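Local coordinates for protein mitochondrial enolase superfamily member 1 (Homo sapiens, PDB 4A35) that catalyses the magnesium-dependent dehydration of L-fuconate to 2-keto-3-deoxy-L-fuconate, a step in the breakdown of L-fucose, at residues A289-S292 and K293-P297; K315-Q319 and A320-Q324; G432-W435 and K436-P440; L198-D202 and D203-Q207. One frame throughout, in Å; residues are numbered along the deposited sequence.

Along the chain the four contacts come in series, in the order interaction 4, 1, 2 and 3; none nests in or crosses another, and each closes only a turn of backbone. Interaction 4 joins the end of the loop after strand 188-192 to the first turn of helix 202-214. Interaction 1 covers the C-terminal part of helix 285-295 and the 3-10 residues after it, and interaction 2 ends the next helix, 311-319, and leads into strand 325-326. These two touch, Ser292 OG lying 2.7 Å from Gln324 OE1, a probable hydrogen bond that ties neighbouring units of the barrel domain. Interaction 3, about 45 Å from interaction 2 between centres, packs helix 433-438 on the loop after strand 7-16.

Interaction 1: A289-S292 and K293-P297; sequences ATIS and KALVP
Ser292 meets Val296, and Lys293 meets Ala289, near the C-terminal end of helix 285-295, with Ile291 and Leu295 packed on the inner flank. The carbonyl O of Ser292 takes the amide N of Val296 at 2.9 Å in a nearly straight bond (168°), and a weak second bond comes from Leu295 N. The Ser292 side chain also reaches Val296: with OG anti to the backbone N (chi1 -174°), the hydroxyl stands beside Val296 CG2 at 3.6 Å. Its polar partner is Gln324, in the loop before strand 325-326. Lys293 N in turn bonds to Ala289 O at 3.0 Å. The aliphatic part of Lys293 runs back over that carbonyl, CG lying 3.5 Å from Ala289 O, and the bend at its last torsion (chi4 62°) brings NZ to 3.8 Å from Ala289 CB. One turn apart, Ile291 and Leu295 point the same way and lie side by side, Ile291 CG2 touching Leu295 CD1 at 3.7 Å. Both rest on Ile302 of strand 301-304, while Ala261 and Met265 of helix 258-268 cover them from the neighbouring helix. This is the helix of a beta-alpha-beta unit, strand 275-277, helix 285-295 and strand 301-304, in the barrel domain of the enolase superfamily. The chemistry is divided by side: methyl and methylene groups seal the helix against its strand and neighbour, the buried serine hydroxyl bonds to Gln324, and the lysine stays on the exposed surface.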
loop_
_atom_site.group_PDB
_atom_site.type_symbol
_atom_site.label_atom_id
_atom_site.label_comp_id
_atom_site.label_asym_id
_atom_site.label_seq_id
_atom_site.Cartn_x
_atom_site.Cartn_y
_atom_site.Cartn_z
ATOM N N ALA A 289 1.839 18.192 -5.988
ATOM C CA ALA A 289 1.253 19.513 -6.217
ATOM C C ALA A 289 2.262 20.628 -5.915
ATOM O O ALA A 289 2.347 21.588 -6.667
ATOM C CB ALA A 289 -0.020 19.694 -5.375
ATOM N N THR A 290 3.055 20.513 -4.820
ATOM C CA THR A 290 4.073 21.539 -4.516
ATOM C C THR A 290 5.109 21.654 -5.680
ATOM O O THR A 290 5.456 22.774 -6.094
ATOM C CB THR A 290 4.749 21.246 -3.148
ATOM O OG1 THR A 290 3.752 21.304 -2.149
ATOM C CG2 THR A 290 5.871 22.255 -2.815
ATOM N N ILE A 291 5.568 20.511 -6.205
ATOM C CA ILE A 291 6.570 20.470 -7.281
ATOM C C ILE A 291 5.924 21.008 -8.560
ATOM O O ILE A 291 6.533 21.818 -9.245
ATOM C CB ILE A 291 7.117 19.043 -7.445
ATOM C CG1 ILE A 291 7.865 18.603 -6.149
ATOM C CG2 ILE A 291 8.033 18.920 -8.712
ATOM C CD1 ILE A 291 8.052 16.999 -5.952
ATOM N N SER A 292 4.688 20.592 -8.847
ATOM C CA SER A 292 3.972 21.084 -10.028
ATOM C C SER A 292 3.878 22.631 -10.006
ATOM O O SER A 292 4.225 23.276 -11.015
ATOM C CB SER A 292 2.581 20.458 -10.121
ATOM O OG SER A 292 1.941 20.844 -11.338
ATOM N N LYS A 293 3.454 23.240 -8.860
ATOM C CA LYS A 293 3.324 24.702 -8.824
ATOM C C LYS A 293 4.671 25.384 -9.072
ATOM O O LYS A 293 4.725 26.410 -9.748
ATOM C CB LYS A 293 2.712 25.172 -7.493
ATOM C CG LYS A 293 1.227 24.808 -7.410
ATOM C CD LYS A 293 0.587 25.356 -6.118
ATOM C CE LYS A 293 -0.835 24.872 -5.893
ATOM N NZ LYS A 293 -0.883 23.393 -5.743
ATOM N N ALA A 294 5.757 24.802 -8.567
ATOM C CA ALA A 294 7.094 25.383 -8.738
ATOM C C ALA A 294 7.651 25.243 -10.159
ATOM O O ALA A 294 8.404 26.127 -10.575
ATOM C CB ALA A 294 8.071 24.744 -7.757
ATOM N N LEU A 295 7.325 24.134 -10.887
ATOM C CA LEU A 295 7.914 23.830 -12.179
ATOM C C LEU A 295 7.078 24.233 -13.423
ATOM O O LEU A 295 7.671 24.568 -14.437
ATOM C CB LEU A 295 8.281 22.364 -12.287
ATOM C CG LEU A 295 9.344 21.833 -11.312
ATOM C CD1 LEU A 295 9.682 20.422 -11.661
ATOM C CD2 LEU A 295 10.634 22.675 -11.356
ATOM N N VAL A 296 5.728 24.250 -13.336
ATOM C CA VAL A 296 4.853 24.640 -14.478
ATOM C C VAL A 296 5.278 26.072 -15.020
ATOM O O VAL A 296 5.363 26.203 -16.251
ATOM C CB VAL A 296 3.337 24.441 -14.152
ATOM C CG1 VAL A 296 2.426 25.120 -15.174
ATOM C CG2 VAL A 296 3.029 22.934 -14.089
ATOM N N PRO A 297 5.768 27.020 -14.163
ATOM C CA PRO A 297 6.334 28.298 -14.670
ATOM C C PRO A 297 7.614 28.159 -15.539
ATOM O O PRO A 297 7.935 29.055 -16.333
ATOM C CB PRO A 297 6.689 29.049 -13.377
ATOM C CG PRO A 297 5.767 28.484 -12.340
ATOM C CD PRO A 297 5.748 27.020 -12.685
#

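Interaction 2: K315-Q319 and A320-Q324; sequences KQLLQ and AKALQ
Leu323 CG lies between the backbone N and the carbonyl carbon (chi1 74°), which folds CD2 back toward the helix end; Leu317 CG, anti to its carbonyl carbon (chi1 -71°), directs CD2 to Ala322 CB at 3.8 Å. Leu323 CD2 lies 3.9 Å from Leu317 CB and 3.6 Å from Leu317 O. Leu318 CD2 reaches the same methyl at 4.2 Å, its side chain crossing that of Leu323 obliquely. The backbone beneath is a Schellman motif that ends helix 311-319. Lys321 takes positive phi (54°), turning Ala322 N to Leu317 O at 2.9 Å in a nearly straight bond, while Lys321 N bonds Leu318 O from above its carbonyl plane. Ala320 N closes the last regular turn on Gln316 O at 2.8 Å. The chain can then run directly toward strand 325-326 of the barrel, with Leu317 and Leu323 both against Thr304 of strand 301-304. On the outer side the dimer interface begins: the Gln316 amide is gripped by the backbone of Asp283 and Leu286 of the second subunit, and Lys315 forms a salt bridge to Asp284 of that subunit.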
loop_
_atom_site.group_PDB
_atom_site.type_symbol
_atom_site.label_atom_id
_atom_site.label_comp_id
_atom_site.label_asym_id
_atom_site.label_seq_id
_atom_site.Cartn_x
_atom_site.Cartn_y
_atom_site.Cartn_z
ATOM N N LYS A 315 -7.598 9.985 -7.343
ATOM C CA LYS A 315 -8.636 10.982 -7.090
ATOM C C LYS A 315 -8.045 12.227 -6.444
ATOM O O LYS A 315 -8.295 13.334 -6.901
ATOM C CB LYS A 315 -9.774 10.410 -6.218
ATOM C CG LYS A 315 -10.772 11.508 -5.756
ATOM C CD LYS A 315 -11.788 10.944 -4.794
ATOM C CE LYS A 315 -11.253 10.774 -3.351
ATOM N NZ LYS A 315 -12.390 10.733 -2.364
ATOM N N GLN A 316 -7.215 12.045 -5.435
ATOM C CA GLN A 316 -6.618 13.191 -4.709
ATOM C C GLN A 316 -5.598 13.909 -5.561
ATOM O O GLN A 316 -5.539 15.134 -5.493
ATOM C CB GLN A 316 -6.001 12.737 -3.386
ATOM C CG GLN A 316 -7.120 12.222 -2.402
ATOM C CD GLN A 316 -6.386 11.574 -1.251
ATOM O OE1 GLN A 316 -6.094 12.249 -0.275
ATOM N NE2 GLN A 316 -5.993 10.294 -1.412
ATOM N N LEU A 317 -4.835 13.167 -6.410
ATOM C CA LEU A 317 -3.897 13.827 -7.354
ATOM C C LEU A 317 -4.653 14.791 -8.294
ATOM O O LEU A 317 -4.186 15.899 -8.568
ATOM C CB LEU A 317 -3.145 12.771 -8.217
ATOM C CG LEU A 317 -2.092 11.942 -7.430
ATOM C CD1 LEU A 317 -1.646 10.710 -8.283
ATOM C CD2 LEU A 317 -0.857 12.848 -7.012
ATOM N N LEU A 318 -5.849 14.377 -8.734
ATOM C CA LEU A 318 -6.706 15.195 -9.612
ATOM C C LEU A 318 -7.310 16.356 -8.770
ATOM O O LEU A 318 -7.324 17.489 -9.222
ATOM C CB LEU A 318 -7.792 14.324 -10.248
ATOM C CG LEU A 318 -7.246 13.317 -11.323
ATOM C CD1 LEU A 318 -8.285 12.276 -11.668
ATOM C CD2 LEU A 318 -6.763 14.076 -12.575
ATOM N N GLN A 319 -7.823 16.050 -7.569
ATOM C CA GLN A 319 -8.421 17.069 -6.662
ATOM C C GLN A 319 -7.439 18.212 -6.329
ATOM O O GLN A 319 -7.828 19.382 -6.386
ATOM C CB GLN A 319 -8.911 16.446 -5.376
ATOM C CG GLN A 319 -10.204 15.687 -5.575
ATOM C CD GLN A 319 -10.609 14.954 -4.321
ATOM O OE1 GLN A 319 -9.799 14.290 -3.677
ATOM N NE2 GLN A 319 -11.862 15.135 -3.908
ATOM N N ALA A 320 -6.168 17.848 -6.022
ATOM C CA ALA A 320 -5.135 18.785 -5.656
ATOM C C ALA A 320 -4.466 19.431 -6.875
ATOM O O ALA A 320 -3.534 20.217 -6.665
ATOM C CB ALA A 320 -4.088 18.117 -4.768
ATOM N N LYS A 321 -4.852 19.044 -8.130
ATOM C CA LYS A 321 -4.220 19.542 -9.372
ATOM C C LYS A 321 -2.690 19.305 -9.298
ATOM O O LYS A 321 -1.873 20.179 -9.588
ATOM C CB LYS A 321 -4.573 21.033 -9.643
ATOM C CG LYS A 321 -6.054 21.284 -9.680
ATOM C CD LYS A 321 -6.318 22.700 -10.172
ATOM C CE LYS A 321 -7.780 22.860 -10.437
ATOM N NZ LYS A 321 -8.077 24.238 -10.898
ATOM N N ALA A 322 -2.320 18.112 -8.863
ATOM C CA ALA A 322 -0.950 17.735 -8.560
ATOM C C ALA A 322 -0.197 17.253 -9.789
ATOM O O ALA A 322 0.999 17.013 -9.688
ATOM C CB ALA A 322 -0.952 16.624 -7.490
ATOM N N LEU A 323 -0.879 17.041 -10.932
ATOM C CA LEU A 323 -0.153 16.448 -12.070
ATOM C C LEU A 323 -0.720 16.985 -13.419
ATOM O O LEU A 323 -1.917 17.274 -13.525
ATOM C CB LEU A 323 -0.191 14.892 -12.007
ATOM C CG LEU A 323 -1.520 14.135 -12.355
ATOM C CD1 LEU A 323 -1.372 12.627 -12.076
ATOM C CD2 LEU A 323 -2.765 14.698 -11.610
ATOM N N GLN A 324 0.130 17.095 -14.408
ATOM C CA GLN A 324 -0.286 17.531 -15.756
ATOM C C GLN A 324 -0.537 16.305 -16.656
ATOM O O GLN A 324 -1.206 16.438 -17.683
ATOM C CB GLN A 324 0.774 18.455 -16.395
ATOM C CG GLN A 324 0.767 19.887 -15.824
ATOM C CD GLN A 324 0.957 19.953 -14.315
ATOM O OE1 GLN A 324 1.989 19.545 -13.761
ATOM N NE2 GLN A 324 -0.071 20.413 -13.598
#

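Interaction 3: G432-W435 and K436-P440; sequences GEVW and KKLLP. With EDO (1,2-ethanediol), chain H.
Gly432 stands at the N-cap position of helix 433-438, its carbonyl O accepting Lys436 N at 3.0 Å, and the short helix that follows ends with Leu439 N on Trp435 O at 2.8 Å. Trp435 carries the buried side. Leu438 CD1 sits over one face of its six-membered ring, 4.1 Å from the ring centroid and 22° off the normal, a CH-pi contact displaced toward the rim near CZ3. The same methyl touches Val434 CG1 at 3.8 Å, with Val434 and Leu438 side by side, and Leu439 CD1 approaches Trp435 CE3 at 4.1 Å. The indole N-H is spent on Arg16 O and the ring meets Tyr429 edge-to-face, so the helix is tied to Arg16 at the end of strand 7-16 and to Tyr429 in the loop leading into the helix. On the exposed side Glu433 CG is anti to the backbone N (chi1 161°), and its extended chain crosses that of Lys437. Lys437 NZ meets Glu433 OE2 at 3.0 Å in a salt bridge, approaching from above the carboxylate plane, and also donates to O1 of a 1,2-ethanediol, probably from the crystallisation liquor, at 2.7 Å. With an alanine at Glu433 the Lys437 ammonium would probably lose its carboxylate mate, and its long chain would be less restrained. An i to i+4 ion pair thus spans the outer surface of the helix, while the indole, through its N-H and its ring, holds the helix to the body of the protein.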
loop_
_atom_site.group_PDB
_atom_site.type_symbol
_atom_site.label_atom_id
_atom_site.label_comp_id
_atom_site.label_asym_id
_atom_site.label_seq_id
_atom_site.Cartn_x
_atom_site.Cartn_y
_atom_site.Cartn_z
ATOM N N GLY A 432 13.005 -23.482 -13.633
ATOM C CA GLY A 432 13.085 -23.404 -15.084
ATOM C C GLY A 432 14.535 -23.455 -15.536
ATOM O O GLY A 432 15.433 -23.122 -14.750
ATOM N N GLU A 433 14.776 -23.869 -16.783
ATOM C CA GLU A 433 16.136 -24.029 -17.370
ATOM C C GLU A 433 17.040 -22.826 -17.095
ATOM O O GLU A 433 18.190 -22.996 -16.673
ATOM C CB GLU A 433 16.074 -24.286 -18.906
ATOM C CG GLU A 433 17.403 -23.997 -19.648
ATOM C CD GLU A 433 17.402 -23.758 -21.157
ATOM O OE1 GLU A 433 16.605 -24.432 -21.854
ATOM O OE2 GLU A 433 18.260 -22.978 -21.649
ATOM N N VAL A 434 16.529 -21.608 -17.352
ATOM C CA VAL A 434 17.334 -20.401 -17.239
ATOM C C VAL A 434 17.825 -20.217 -15.793
ATOM O O VAL A 434 19.022 -19.957 -15.593
ATOM C CB VAL A 434 16.570 -19.161 -17.784
ATOM C CG1 VAL A 434 17.306 -17.853 -17.479
ATOM C CG2 VAL A 434 16.318 -19.303 -19.288
ATOM N N TRP A 435 16.937 -20.436 -14.792
ATOM C CA TRP A 435 17.301 -20.246 -13.384
ATOM C C TRP A 435 18.127 -21.386 -12.855
ATOM O O TRP A 435 18.925 -21.144 -11.958
ATOM C CB TRP A 435 16.054 -19.960 -12.533
ATOM C CG TRP A 435 15.481 -18.642 -12.971
ATOM C CD1 TRP A 435 14.413 -18.444 -13.808
ATOM C CD2 TRP A 435 16.114 -17.359 -12.816
ATOM N NE1 TRP A 435 14.316 -17.107 -14.143
ATOM C CE2 TRP A 435 15.347 -16.420 -13.546
ATOM C CE3 TRP A 435 17.244 -16.905 -12.095
ATOM C CZ2 TRP A 435 15.682 -15.063 -13.597
ATOM C CZ3 TRP A 435 17.612 -15.572 -12.205
ATOM C CH2 TRP A 435 16.786 -14.654 -12.879
ATOM N N LYS A 436 18.042 -22.595 -13.455
ATOM C CA LYS A 436 18.915 -23.697 -13.032
ATOM C C LYS A 436 20.356 -23.417 -13.557
ATOM O O LYS A 436 21.326 -23.857 -12.949
ATOM C CB LYS A 436 18.386 -25.062 -13.548
ATOM C CG LYS A 436 17.197 -25.592 -12.757
ATOM C CD LYS A 436 16.665 -26.885 -13.364
ATOM C CE LYS A 436 15.865 -27.702 -12.367
ATOM N NZ LYS A 436 15.070 -28.764 -13.039
ATOM N N LYS A 437 20.481 -22.627 -14.644
ATOM C CA LYS A 437 21.798 -22.296 -15.204
ATOM C C LYS A 437 22.382 -21.096 -14.441
ATOM O O LYS A 437 23.590 -21.018 -14.245
ATOM C CB LYS A 437 21.679 -21.970 -16.716
ATOM C CG LYS A 437 21.531 -23.235 -17.587
ATOM C CD LYS A 437 21.246 -22.904 -19.068
ATOM C CE LYS A 437 21.314 -24.152 -19.910
ATOM N NZ LYS A 437 21.098 -23.824 -21.376
ATOM N N LEU A 438 21.522 -20.124 -14.075
ATOM C CA LEU A 438 21.985 -18.924 -13.393
ATOM C C LEU A 438 22.222 -19.146 -11.897
ATOM O O LEU A 438 23.012 -18.411 -11.291
ATOM C CB LEU A 438 20.981 -17.779 -13.585
ATOM C CG LEU A 438 20.887 -17.246 -15.047
ATOM C CD1 LEU A 438 19.827 -16.141 -15.158
ATOM C CD2 LEU A 438 22.216 -16.671 -15.523
ATOM N N LEU A 439 21.438 -20.040 -11.286
ATOM C CA LEU A 439 21.510 -20.326 -9.852
ATOM C C LEU A 439 21.545 -21.846 -9.682
ATOM O O LEU A 439 20.540 -22.434 -9.273
ATOM C CB LEU A 439 20.324 -19.667 -9.077
ATOM C CG LEU A 439 20.385 -18.150 -8.912
ATOM C CD1 LEU A 439 19.006 -17.563 -8.468
ATOM C CD2 LEU A 439 21.513 -17.726 -7.964
ATOM N N PRO A 440 22.693 -22.483 -10.057
ATOM C CA PRO A 440 22.763 -23.956 -10.036
ATOM C C PRO A 440 22.725 -24.513 -8.623
ATOM O O PRO A 440 23.141 -23.826 -7.689
ATOM C CB PRO A 440 24.103 -24.264 -10.732
ATOM C CG PRO A 440 24.924 -23.048 -10.556
ATOM C CD PRO A 440 23.945 -21.907 -10.616
HETATM C C1 EDO H . 21.101 -26.499 -23.800
HETATM O O1 EDO H . 20.168 -25.628 -23.172
HETATM C C2 EDO H . 21.193 -27.745 -22.839
HETATM O O2 EDO H . 21.588 -27.361 -21.530
#

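Interaction 4: L198-D202 and D203-Q207; sequences LGYSD and DTLKQ
Ser201 OG and Thr204 OG1 lie 3.0 Å apart in a hydrogen bond between hydroxyls, either of which could be the donor. Ser201 OG is placed for it by a first torsion that sets it between the backbone N and the carbonyl carbon (chi1 70°). Thr204 turns its other branch to Tyr200: CG2, anti to the backbone N, comes within 3.6 Å of Tyr200 CD1, the two side chains crossing at about a right angle. A valine in place of Thr204 would probably leave the Ser201 hydroxyl without its side-chain mate and a bridging water without its Thr204 anchor. That water is held by Ser201 N at 3.0 Å and by Thr204 OG1 at 2.7 Å. Ser201 is the N-cap of helix 202-214, and its carbonyl O begins the regular pattern by taking Leu205 N at 3.0 Å. Asp202 O follows with Lys206 N at 2.8 Å, and the methylenes of Lys206 lie alongside that carbonyl, CG 3.2 Å from Asp202 O. Farther along, Lys206 NZ and Asp202 OD2 share a second water rather than touching directly. In the next shell, Arg233 of helix 228-242 forms a salt bridge with Asp202 OD1 and bonds Tyr200 O, bracing the cap from the neighbouring helix. Tyr200 OH is bonded to His24, next to Gly25, which by similarity binds substrate, and the Tyr200 side chain stands about 8 Å from that of Lys223, the probable proton donor or acceptor.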
loop_
_atom_site.group_PDB
_atom_site.type_symbol
_atom_site.label_atom_id
_atom_site.label_comp_id
_atom_site.label_asym_id
_atom_site.label_seq_id
_atom_site.Cartn_x
_atom_site.Cartn_y
_atom_site.Cartn_z
ATOM N N LEU A 198 20.084 3.986 -17.090
ATOM C CA LEU A 198 21.352 4.348 -16.463
ATOM C C LEU A 198 22.448 3.280 -16.774
ATOM O O LEU A 198 22.139 2.096 -16.933
ATOM C CB LEU A 198 21.181 4.503 -14.941
ATOM C CG LEU A 198 20.178 5.515 -14.333
ATOM C CD1 LEU A 198 20.692 6.063 -12.974
ATOM C CD2 LEU A 198 19.836 6.606 -15.227
ATOM N N GLY A 199 23.707 3.726 -16.829
ATOM C CA GLY A 199 24.871 2.855 -17.010
ATOM C C GLY A 199 25.489 2.821 -18.392
ATOM O O GLY A 199 26.549 2.202 -18.583
ATOM N N TYR A 200 24.833 3.454 -19.381
ATOM C CA TYR A 200 25.324 3.466 -20.750
ATOM C C TYR A 200 26.497 4.425 -20.934
ATOM O O TYR A 200 26.426 5.589 -20.498
ATOM C CB TYR A 200 24.210 3.905 -21.730
ATOM C CG TYR A 200 22.991 3.019 -21.826
ATOM C CD1 TYR A 200 23.111 1.625 -21.845
ATOM C CD2 TYR A 200 21.724 3.566 -22.017
ATOM C CE1 TYR A 200 21.986 0.805 -21.982
ATOM C CE2 TYR A 200 20.600 2.759 -22.168
ATOM C CZ TYR A 200 20.734 1.383 -22.141
ATOM O OH TYR A 200 19.623 0.600 -22.300
ATOM N N SER A 201 27.532 3.970 -21.649
ATOM C CA SER A 201 28.623 4.855 -22.053
ATOM C C SER A 201 28.054 5.893 -23.055
ATOM O O SER A 201 26.953 5.694 -23.586
ATOM C CB SER A 201 29.745 4.042 -22.707
ATOM O OG SER A 201 29.312 3.564 -23.972
ATOM N N ASP A 202 28.818 6.956 -23.363
ATOM C CA ASP A 202 28.424 7.960 -24.365
ATOM C C ASP A 202 28.152 7.308 -25.718
ATOM O O ASP A 202 27.110 7.537 -26.327
ATOM C CB ASP A 202 29.545 9.007 -24.526
ATOM C CG ASP A 202 29.608 10.082 -23.456
ATOM O OD1 ASP A 202 28.963 9.907 -22.385
ATOM O OD2 ASP A 202 30.310 11.093 -23.678
ATOM N N ASP A 203 29.110 6.494 -26.189
ATOM C CA ASP A 203 29.012 5.762 -27.456
ATOM C C ASP A 203 27.773 4.888 -27.489
ATOM O O ASP A 203 27.014 4.956 -28.464
ATOM C CB ASP A 203 30.273 4.920 -27.679
ATOM C CG ASP A 203 31.488 5.730 -28.106
ATOM O OD1 ASP A 203 31.306 6.888 -28.564
ATOM O OD2 ASP A 203 32.618 5.187 -28.039
ATOM N N THR A 204 27.541 4.093 -26.435
ATOM C CA THR A 204 26.351 3.222 -26.384
ATOM C C THR A 204 25.055 4.046 -26.514
ATOM O O THR A 204 24.137 3.691 -27.274
ATOM C CB THR A 204 26.324 2.429 -25.077
ATOM O OG1 THR A 204 27.409 1.511 -25.068
ATOM C CG2 THR A 204 25.024 1.671 -24.893
ATOM N N LEU A 205 24.982 5.135 -25.735
ATOM C CA LEU A 205 23.774 5.965 -25.742
ATOM C C LEU A 205 23.586 6.617 -27.133
ATOM O O LEU A 205 22.448 6.665 -27.618
ATOM C CB LEU A 205 23.844 7.018 -24.635
ATOM C CG LEU A 205 22.670 7.978 -24.522
ATOM C CD1 LEU A 205 21.357 7.242 -24.376
ATOM C CD2 LEU A 205 22.909 8.956 -23.368
ATOM N N LYS A 206 24.695 7.108 -27.770
ATOM C CA LYS A 206 24.577 7.688 -29.113
ATOM C C LYS A 206 24.053 6.634 -30.113
ATOM O O LYS A 206 23.221 6.962 -30.951
ATOM C CB LYS A 206 25.917 8.291 -29.601
ATOM C CG LYS A 206 26.353 9.505 -28.790
ATOM C CD LYS A 206 27.839 9.813 -28.962
ATOM C CE LYS A 206 28.220 11.054 -28.187
ATOM N NZ LYS A 206 29.666 11.421 -28.355
ATOM N N GLN A 207 24.522 5.377 -29.999
ATOM C CA GLN A 207 24.112 4.254 -30.872
ATOM C C GLN A 207 22.599 3.954 -30.729
ATOM O O GLN A 207 21.890 3.846 -31.744
ATOM C CB GLN A 207 24.950 3.004 -30.559
ATOM C CG GLN A 207 26.374 3.098 -31.136
ATOM C CD GLN A 207 27.346 2.000 -30.740
ATOM O OE1 GLN A 207 27.426 1.549 -29.587
ATOM N NE2 GLN A 207 28.183 1.619 -31.685
HETATM O O HOH W 1 27.632 1.019 -22.392
HETATM O O HOH W 2 29.709 13.176 -26.118
#